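Local coordinates for pancreatic lipase related protein 2 (Equus caballus, PDB 1W52) that probably hydrolyses galactolipids and triacylglycerols, as a calcium-binding secreted lipase of the alpha/beta-hydrolase superfamily, at residues 68-73 with 98-103; 146-151 with 169-174; 353-358 with 407-412. All blocks are in the same frame, centred on the assembly; numbering follows the deposited sequence.

Interaction 1: residues 68-73 with 98-103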
loop_
_atom_site.group_PDB
_atom_site.type_symbol
_atom_site.label_atom_id
_atom_site.label_comp_id
_atom_site.label_asym_id
_atom_site.label_seq_id
_atom_site.Cartn_x
_atom_site.Cartn_y
_atom_site.Cartn_z
ATOM N N SER A 68 -22.525 13.723 -11.687
ATOM C CA SER A 68 -21.849 14.905 -11.134
ATOM C C SER A 68 -22.064 15.069 -9.633
ATOM O O SER A 68 -21.365 15.829 -8.974
ATOM C CB SER A 68 -22.293 16.172 -11.864
ATOM O OG SER A 68 -23.558 16.583 -11.368
ATOM N N SER A 69 -23.051 14.354 -9.118
ATOM C CA SER A 69 -23.340 14.316 -7.685
ATOM C C SER A 69 -22.253 13.623 -6.815
ATOM O O SER A 69 -22.051 13.996 -5.657
ATOM C CB SER A 69 -24.693 13.633 -7.463
ATOM O OG SER A 69 -24.966 13.485 -6.075
ATOM N N ARG A 70 -21.552 12.642 -7.389
ATOM C CA ARG A 70 -20.658 11.730 -6.647
ATOM C C ARG A 70 -19.163 11.953 -6.824
ATOM O O ARG A 70 -18.776 12.501 -7.854
ATOM C CB ARG A 70 -20.934 10.336 -7.145
ATOM C CG ARG A 70 -22.374 9.985 -7.025
ATOM C CD ARG A 70 -22.838 10.130 -5.631
ATOM N NE ARG A 70 -23.996 9.321 -5.344
ATOM C CZ ARG A 70 -24.532 9.229 -4.147
ATOM N NH1 ARG A 70 -23.984 9.847 -3.125
ATOM N NH2 ARG A 70 -25.600 8.496 -3.958
ATOM N N LYS A 71 -18.334 11.504 -5.856
ATOM C CA LYS A 71 -16.857 11.420 -6.051
ATOM C C LYS A 71 -16.482 10.723 -7.365
ATOM O O LYS A 71 -17.257 9.946 -7.877
ATOM C CB LYS A 71 -16.154 10.589 -4.961
ATOM C CG LYS A 71 -15.939 11.258 -3.612
ATOM C CD LYS A 71 -15.092 10.376 -2.642
ATOM C CE LYS A 71 -13.604 10.395 -2.999
ATOM N NZ LYS A 71 -12.944 11.773 -3.041
ATOM N N THR A 72 -15.294 10.983 -7.890
ATOM C CA THR A 72 -14.807 10.258 -9.053
ATOM C C THR A 72 -13.393 9.704 -8.846
ATOM O O THR A 72 -12.442 10.445 -8.557
ATOM C CB THR A 72 -14.825 11.155 -10.246
ATOM O OG1 THR A 72 -16.168 11.621 -10.477
ATOM C CG2 THR A 72 -14.376 10.408 -11.512
ATOM N N HIS A 73 -13.267 8.390 -8.974
ATOM C CA HIS A 73 -11.972 7.722 -8.893
ATOM C C HIS A 73 -11.393 7.460 -10.283
ATOM O O HIS A 73 -12.046 6.929 -11.170
ATOM C CB HIS A 73 -12.101 6.425 -8.111
ATOM C CG HIS A 73 -12.673 6.630 -6.745
ATOM N ND1 HIS A 73 -11.984 7.270 -5.746
ATOM C CD2 HIS A 73 -13.875 6.295 -6.218
ATOM C CE1 HIS A 73 -12.732 7.316 -4.657
ATOM N NE2 HIS A 73 -13.883 6.726 -4.914
ATOM N N VAL A 98 -18.709 -0.759 -2.746
ATOM C CA VAL A 98 -18.697 -0.166 -1.422
ATOM C C VAL A 98 -19.151 1.265 -1.342
ATOM O O VAL A 98 -19.490 1.708 -0.247
ATOM C CB VAL A 98 -17.326 -0.253 -0.792
ATOM C CG1 VAL A 98 -16.811 -1.659 -0.978
ATOM C CG2 VAL A 98 -16.330 0.828 -1.349
ATOM N N GLU A 99 -19.149 1.987 -2.469
ATOM C CA GLU A 99 -19.608 3.393 -2.526
ATOM C C GLU A 99 -20.300 3.716 -3.819
ATOM O O GLU A 99 -20.118 3.026 -4.790
ATOM C CB GLU A 99 -18.493 4.420 -2.221
ATOM C CG GLU A 99 -17.194 4.394 -3.034
ATOM C CD GLU A 99 -16.085 5.311 -2.446
ATOM O OE1 GLU A 99 -16.103 6.559 -2.649
ATOM O OE2 GLU A 99 -15.183 4.787 -1.765
ATOM N N THR A 100 -21.166 4.719 -3.828
ATOM C CA THR A 100 -21.843 5.014 -5.085
ATOM C C THR A 100 -21.115 6.189 -5.693
ATOM O O THR A 100 -20.980 7.245 -5.097
ATOM C CB THR A 100 -23.414 5.150 -5.012
ATOM O OG1 THR A 100 -23.792 6.098 -4.034
ATOM C CG2 THR A 100 -24.091 3.805 -4.532
ATOM N N THR A 101 -20.576 5.927 -6.881
ATOM C CA THR A 101 -19.537 6.736 -7.437
ATOM C C THR A 101 -19.210 6.453 -8.906
ATOM O O THR A 101 -19.706 5.500 -9.503
ATOM C CB THR A 101 -18.320 6.480 -6.592
ATOM O OG1 THR A 101 -18.730 6.419 -5.219
ATOM C CG2 THR A 101 -17.339 7.643 -6.624
ATOM N N ASN A 102 -18.388 7.356 -9.452
ATOM C CA ASN A 102 -17.790 7.279 -10.764
ATOM C C ASN A 102 -16.373 6.792 -10.660
ATOM O O ASN A 102 -15.540 7.416 -9.980
ATOM C CB ASN A 102 -17.707 8.682 -11.362
ATOM C CG ASN A 102 -19.010 9.401 -11.326
ATOM O OD1 ASN A 102 -20.022 8.858 -11.790
ATOM N ND2 ASN A 102 -19.012 10.637 -10.782
ATOM N N CYS A 103 -16.063 5.700 -11.352
ATOM C CA CYS A 103 -14.681 5.241 -11.408
ATOM C C CYS A 103 -14.208 5.090 -12.838
ATOM O O CYS A 103 -14.775 4.343 -13.591
ATOM C CB CYS A 103 -14.506 3.951 -10.610
ATOM S SG CYS A 103 -12.754 3.503 -10.453
#
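The H73 ring meets the E99 carboxylate at its edge: H73 NE2 donates to E99 OE1 over 3.2 Å with an N-H...O angle of 171°. OE1 lies in the imidazole plane, yet the donor approaches from above the carboxylate plane, the two planes standing 86° apart. Over one face of the R70 guanidinium sits T100 OG1, 3.0 Å from R70 NH2, an approach too poorly angled for a hydrogen bond. The N102 amide gives ND2 to T72 OG1 within its own plane (3.0 Å); Y143 also bonds T72 OG1, while N102 OD1 accepts from Q67. The backbones pair in parallel, H73 N donating to N102 O (2.7 Å), with T72 and N102 on one face of the sheet and H73 and C103 on the other. This joins neighbouring strands of a beta-alpha-beta unit whose helix 87-96 is tied to C103 by the disulfide with C92. With H73 ND1 bonded to H149 ND1 and E99 OE2 to H311, the side chains of H149, H73, E99 and H311 form a connected chain. A bound calcium ion about 4 Å from the E99 side chain would probably favour the ionised carboxylate, which in turn would favour a proton on H73 NE2.

Interaction 2: residues 146-151 with 169-174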
loop_
_atom_site.group_PDB
_atom_site.type_symbol
_atom_site.label_atom_id
_atom_site.label_comp_id
_atom_site.label_asym_id
_atom_site.label_seq_id
_atom_site.Cartn_x
_atom_site.Cartn_y
_atom_site.Cartn_z
ATOM N N GLU A 146 -12.128 19.113 -6.294
ATOM C CA GLU A 146 -11.821 18.477 -5.003
ATOM C C GLU A 146 -12.659 17.219 -4.686
ATOM O O GLU A 146 -12.467 16.597 -3.671
ATOM C CB GLU A 146 -11.876 19.484 -3.866
ATOM C CG GLU A 146 -13.209 19.520 -3.155
ATOM C CD GLU A 146 -13.271 20.557 -2.046
ATOM O OE1 GLU A 146 -12.388 20.524 -1.152
ATOM O OE2 GLU A 146 -14.211 21.389 -2.059
ATOM N N ASN A 147 -13.565 16.857 -5.574
ATOM C CA ASN A 147 -14.234 15.571 -5.560
ATOM C C ASN A 147 -13.544 14.480 -6.354
ATOM O O ASN A 147 -14.095 13.410 -6.519
ATOM C CB ASN A 147 -15.627 15.715 -6.172
ATOM C CG ASN A 147 -16.629 16.245 -5.203
ATOM O OD1 ASN A 147 -16.678 15.818 -4.055
ATOM N ND2 ASN A 147 -17.439 17.177 -5.652
ATOM N N VAL A 148 -12.348 14.734 -6.862
ATOM C CA VAL A 148 -11.660 13.781 -7.737
ATOM C C VAL A 148 -10.508 13.150 -7.009
ATOM O O VAL A 148 -9.707 13.852 -6.394
ATOM C CB VAL A 148 -11.048 14.460 -8.927
ATOM C CG1 VAL A 148 -10.115 13.470 -9.673
ATOM C CG2 VAL A 148 -12.122 14.987 -9.823
ATOM N N HIS A 149 -10.438 11.824 -7.130
ATOM C CA HIS A 149 -9.377 10.982 -6.565
ATOM C C HIS A 149 -8.657 10.279 -7.681
ATOM O O HIS A 149 -9.277 9.483 -8.438
ATOM C CB HIS A 149 -9.988 9.912 -5.714
ATOM C CG HIS A 149 -8.993 9.034 -5.031
ATOM N ND1 HIS A 149 -9.294 7.745 -4.628
ATOM C CD2 HIS A 149 -7.720 9.270 -4.639
ATOM C CE1 HIS A 149 -8.249 7.232 -4.012
ATOM N NE2 HIS A 149 -7.278 8.130 -4.009
ATOM N N ILE A 150 -7.369 10.574 -7.818
ATOM C CA ILE A 150 -6.597 9.852 -8.798
ATOM C C ILE A 150 -5.725 8.846 -8.133
ATOM O O ILE A 150 -5.029 9.170 -7.202
ATOM C CB ILE A 150 -5.753 10.751 -9.597
ATOM C CG1 ILE A 150 -6.618 11.733 -10.353
ATOM C CG2 ILE A 150 -5.061 9.908 -10.672
ATOM C CD1 ILE A 150 -5.870 12.859 -10.920
ATOM N N ILE A 151 -5.753 7.618 -8.618
ATOM C CA ILE A 151 -4.942 6.558 -8.027
ATOM C C ILE A 151 -3.996 6.049 -9.098
ATOM O O ILE A 151 -4.467 5.489 -10.065
ATOM C CB ILE A 151 -5.835 5.385 -7.593
ATOM C CG1 ILE A 151 -7.040 5.824 -6.777
ATOM C CG2 ILE A 151 -5.041 4.444 -6.763
ATOM C CD1 ILE A 151 -7.998 4.630 -6.430
ATOM N N GLY A 169 -3.050 21.857 -7.858
ATOM C CA GLY A 169 -3.382 21.181 -6.604
ATOM C C GLY A 169 -4.826 21.276 -6.126
ATOM O O GLY A 169 -5.100 21.152 -4.915
ATOM N N ARG A 170 -5.742 21.441 -7.085
ATOM C CA ARG A 170 -7.171 21.643 -6.827
ATOM C C ARG A 170 -7.879 20.308 -6.629
ATOM O O ARG A 170 -8.974 20.244 -6.101
ATOM C CB ARG A 170 -7.837 22.452 -7.985
ATOM C CG ARG A 170 -7.949 23.973 -7.759
ATOM C CD ARG A 170 -8.501 24.336 -6.366
ATOM N NE ARG A 170 -8.155 25.682 -5.910
ATOM C CZ ARG A 170 -8.012 26.048 -4.629
ATOM N NH1 ARG A 170 -8.179 25.172 -3.635
ATOM N NH2 ARG A 170 -7.698 27.312 -4.339
ATOM N N VAL A 171 -7.218 19.253 -7.072
ATOM C CA VAL A 171 -7.742 17.891 -7.052
ATOM C C VAL A 171 -7.612 17.310 -5.631
ATOM O O VAL A 171 -6.591 17.407 -4.979
ATOM C CB VAL A 171 -7.035 17.011 -8.138
ATOM C CG1 VAL A 171 -5.573 17.388 -8.232
ATOM C CG2 VAL A 171 -7.133 15.543 -7.844
ATOM N N GLY A 172 -8.682 16.702 -5.159
ATOM C CA GLY A 172 -8.807 16.378 -3.761
ATOM C C GLY A 172 -7.865 15.321 -3.270
ATOM O O GLY A 172 -7.458 15.341 -2.120
ATOM N N ARG A 173 -7.544 14.361 -4.119
ATOM C CA ARG A 173 -6.622 13.308 -3.717
ATOM C C ARG A 173 -6.025 12.551 -4.866
ATOM O O ARG A 173 -6.719 12.121 -5.798
ATOM C CB ARG A 173 -7.342 12.318 -2.859
ATOM C CG ARG A 173 -6.511 11.260 -2.246
ATOM C CD ARG A 173 -7.399 10.226 -1.638
ATOM N NE ARG A 173 -6.701 9.249 -0.823
ATOM C CZ ARG A 173 -7.209 8.060 -0.503
ATOM N NH1 ARG A 173 -8.409 7.725 -0.953
ATOM N NH2 ARG A 173 -6.540 7.209 0.274
ATOM N N VAL A 174 -4.717 12.380 -4.769
ATOM C CA VAL A 174 -3.999 11.462 -5.618
ATOM C C VAL A 174 -3.293 10.521 -4.659
ATOM O O VAL A 174 -2.771 10.929 -3.611
ATOM C CB VAL A 174 -3.057 12.162 -6.653
ATOM C CG1 VAL A 174 -2.203 13.139 -6.006
ATOM C CG2 VAL A 174 -2.130 11.159 -7.310
#
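H149 and R173 run side by side from one face of the sheet, both pointing the same way, and make the dense part of this contact. Their first torsions explain the match: each CG is trans to its own backbone N (chi1 -177° for H149, -174° for R173), and the arginine stays extended to NE. The imidazole and guanidinium planes are only 7° apart, with H149 NE2 over a guanidinium face, 3.3 Å from R173 NH1; the pair is not hydrogen-bonded. Between the strands, R173 N donates to V148 O at 3.2 Å and I150 N to R173 O at 2.6 Å; these two bonds, with H149 beside R173 and I150 beside V174, define a parallel pairing. On the other face, I150 CB meets V174 CB at 4.2 Å, and A160 of helix 155-166 touches both residues. V148 CG1 and V171 CG2 cross at 4.1 Å, just before strand 173-177 begins.

The opposite end is looser. Around E146 and R170, both exposed and poorly ordered, the chains meet chiefly through backbone, with E146 CA 3.6 Å from G172 N, and the opposite charges of these two side chains do not touch.

H149 NE2 bonds T175, and the arginine is held by a salt bridge to D202 and by the carbonyls of G310 and H311. With an alanine in place of R173, D202 would probably be left without its charged mate and H149 without the flat group beside it. The R173 side chain lies about 5 Å from a bound calcium ion, and the D202 carboxylate would probably offset the arginine's positive charge there.

Interaction 3: residues 353-358 with 407-412; sequences KANGYL and KTVLNL
N355 and T408 make the central apolar approach: N355 CB lies 3.7 Å from T408 CB and 3.8 Å from T408 CG2, so aliphatic carbons face each other rather than polar ends. A van der Waals contact of mixed character follows, in which the CG1 methyl of V409 packs against the N355 amide at ND2, the two side chains crossing at a slant; with N355 CG trans to the carbonyl carbon (chi1 -73°), the amide is carried over to the V409 methyl. Further out, L412 CD2 reaches the backbone K353 O at 4.3 Å, a marginal touch.

Polar approaches are few. N355 O lies 3.2 Å from T408 N. T408 OG1 is nearest to G356 CA, at 3.8 Å, a carbon rather than an acceptor.

The backbones come nearest at G356 and K407, whose CA atoms are 4.8 Å apart. G356 adopts an extended conformation with positive phi, in which a side chain would press on the preceding carbonyl. Most of the touching residues are exposed, which makes the contact a surface packing within the PLAT/LH2 domain, far from the catalytic and calcium sites. It lays a loop between strands 387-391 and 435-436 against the short strand 355-356, whose antiparallel neighbour 377-378 pairs through G356 and G377; beyond it the L358 backbone bonds that of I374 and its side chain packs on F403, while K407 touches K414 and D443.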
loop_
_atom_site.group_PDB
_atom_site.type_symbol
_atom_site.label_atom_id
_atom_site.label_comp_id
_atom_site.label_asym_id
_atom_site.label_seq_id
_atom_site.Cartn_x
_atom_site.Cartn_y
_atom_site.Cartn_z
ATOM N N LYS A 353 16.814 -22.742 35.687
ATOM C CA LYS A 353 17.080 -21.991 34.453
ATOM C C LYS A 353 17.221 -22.932 33.262
ATOM O O LYS A 353 18.066 -23.826 33.290
ATOM C CB LYS A 353 18.383 -21.202 34.586
ATOM C CG LYS A 353 18.503 -20.367 35.855
ATOM C CD LYS A 353 19.751 -19.479 35.818
ATOM C CE LYS A 353 19.440 -18.041 36.211
ATOM N NZ LYS A 353 20.443 -17.108 35.642
ATOM N N ALA A 354 16.421 -22.716 32.214
ATOM C CA ALA A 354 16.400 -23.587 31.018
ATOM C C ALA A 354 16.860 -22.832 29.749
ATOM O O ALA A 354 17.560 -21.808 29.863
ATOM C CB ALA A 354 14.980 -24.214 30.825
ATOM N N ASN A 355 16.524 -23.372 28.563
ATOM C CA ASN A 355 16.610 -22.641 27.278
ATOM C C ASN A 355 15.589 -23.124 26.264
ATOM O O ASN A 355 15.322 -24.328 26.178
ATOM C CB ASN A 355 18.000 -22.731 26.667
ATOM C CG ASN A 355 18.984 -21.887 27.399
ATOM O OD1 ASN A 355 19.082 -20.688 27.180
ATOM N ND2 ASN A 355 19.693 -22.500 28.325
ATOM N N GLY A 356 15.013 -22.206 25.485
ATOM C CA GLY A 356 14.038 -22.650 24.510
ATOM C C GLY A 356 13.090 -21.703 23.821
ATOM O O GLY A 356 13.030 -20.505 24.087
ATOM N N TYR A 357 12.348 -22.319 22.906
ATOM C CA TYR A 357 11.252 -21.707 22.173
ATOM C C TYR A 357 10.122 -21.406 23.163
ATOM O O TYR A 357 9.995 -22.110 24.177
ATOM C CB TYR A 357 10.754 -22.671 21.072
ATOM C CG TYR A 357 11.659 -22.817 19.854
ATOM C CD1 TYR A 357 12.590 -21.811 19.494
ATOM C CD2 TYR A 357 11.569 -23.949 19.038
ATOM C CE1 TYR A 357 13.416 -21.940 18.349
ATOM C CE2 TYR A 357 12.385 -24.089 17.887
ATOM C CZ TYR A 357 13.309 -23.084 17.541
ATOM O OH TYR A 357 14.110 -23.235 16.406
ATOM N N LEU A 358 9.322 -20.370 22.884
ATOM C CA LEU A 358 8.218 -19.980 23.755
ATOM C C LEU A 358 7.003 -19.751 22.901
ATOM O O LEU A 358 6.598 -18.632 22.629
ATOM C CB LEU A 358 8.581 -18.746 24.585
ATOM C CG LEU A 358 8.975 -19.079 26.031
ATOM C CD1 LEU A 358 9.554 -17.860 26.813
ATOM C CD2 LEU A 358 7.767 -19.698 26.778
ATOM N N LYS A 407 13.020 -27.451 23.919
ATOM C CA LYS A 407 14.369 -27.421 24.508
ATOM C C LYS A 407 15.487 -26.936 23.537
ATOM O O LYS A 407 15.395 -27.101 22.326
ATOM C CB LYS A 407 14.696 -28.835 25.019
ATOM C CG LYS A 407 13.562 -29.549 25.800
ATOM C CD LYS A 407 13.603 -29.207 27.293
ATOM C CE LYS A 407 13.150 -30.371 28.182
ATOM N NZ LYS A 407 14.227 -30.783 29.144
ATOM N N THR A 408 16.551 -26.356 24.081
ATOM C CA THR A 408 17.654 -25.808 23.277
ATOM C C THR A 408 19.003 -26.311 23.776
ATOM O O THR A 408 19.803 -26.806 23.000
ATOM C CB THR A 408 17.598 -24.266 23.318
ATOM O OG1 THR A 408 16.809 -23.807 22.226
ATOM C CG2 THR A 408 18.962 -23.587 23.074
ATOM N N VAL A 409 19.266 -26.098 25.063
ATOM C CA VAL A 409 20.285 -26.825 25.822
ATOM C C VAL A 409 19.516 -27.991 26.469
ATOM O O VAL A 409 18.376 -27.838 26.912
ATOM C CB VAL A 409 21.022 -25.895 26.874
ATOM C CG1 VAL A 409 20.240 -25.764 28.226
ATOM C CG2 VAL A 409 22.463 -26.349 27.110
ATOM N N LEU A 410 20.121 -29.164 26.505
ATOM C CA LEU A 410 19.377 -30.352 26.862
ATOM C C LEU A 410 19.131 -30.461 28.386
ATOM O O LEU A 410 17.969 -30.593 28.824
ATOM C CB LEU A 410 20.073 -31.584 26.284
ATOM C CG LEU A 410 19.222 -32.735 25.725
ATOM C CD1 LEU A 410 17.852 -32.359 25.207
ATOM C CD2 LEU A 410 19.982 -33.455 24.633
ATOM N N ASN A 411 20.179 -30.381 29.207
ATOM C CA ASN A 411 19.963 -30.514 30.660
ATOM C C ASN A 411 20.728 -29.540 31.565
ATOM O O ASN A 411 21.767 -28.969 31.206
ATOM C CB ASN A 411 20.222 -31.965 31.136
ATOM C CG ASN A 411 19.628 -32.257 32.528
ATOM O OD1 ASN A 411 18.427 -32.150 32.730
ATOM N ND2 ASN A 411 20.478 -32.622 33.481
ATOM N N LEU A 412 20.102 -29.348 32.730
ATOM C CA LEU A 412 20.675 -28.797 33.973
ATOM C C LEU A 412 19.738 -29.119 35.197
ATOM O O LEU A 412 20.056 -28.768 36.336
ATOM C CB LEU A 412 20.959 -27.284 33.838
ATOM C CG LEU A 412 21.715 -26.535 34.955
ATOM C CD1 LEU A 412 23.016 -27.230 35.412
ATOM C CD2 LEU A 412 22.002 -25.110 34.488
#

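How the interactions relate
From the N terminus, interaction 1 first closes a loop that carries helix 87-96, bringing strand 72-76 beside 102-107. Interaction 2 then closes a second crossover around helix 155-166, pairing 148-153 with 173-177. The two loops follow in series and neither nests nor crosses, yet they share one sheet: strands 72-76 and 148-153 are neighbours, joined by a probable hydrogen bond from H149 N to T72 O at 2.8 Å. Together they line up four parallel strands of the lipase fold. Interaction 3 comes last, closing a helix-free loop of 48 residues in the PLAT/LH2 domain, its centre about 59 Å from that of interaction 1 and about 58 Å from that of interaction 2.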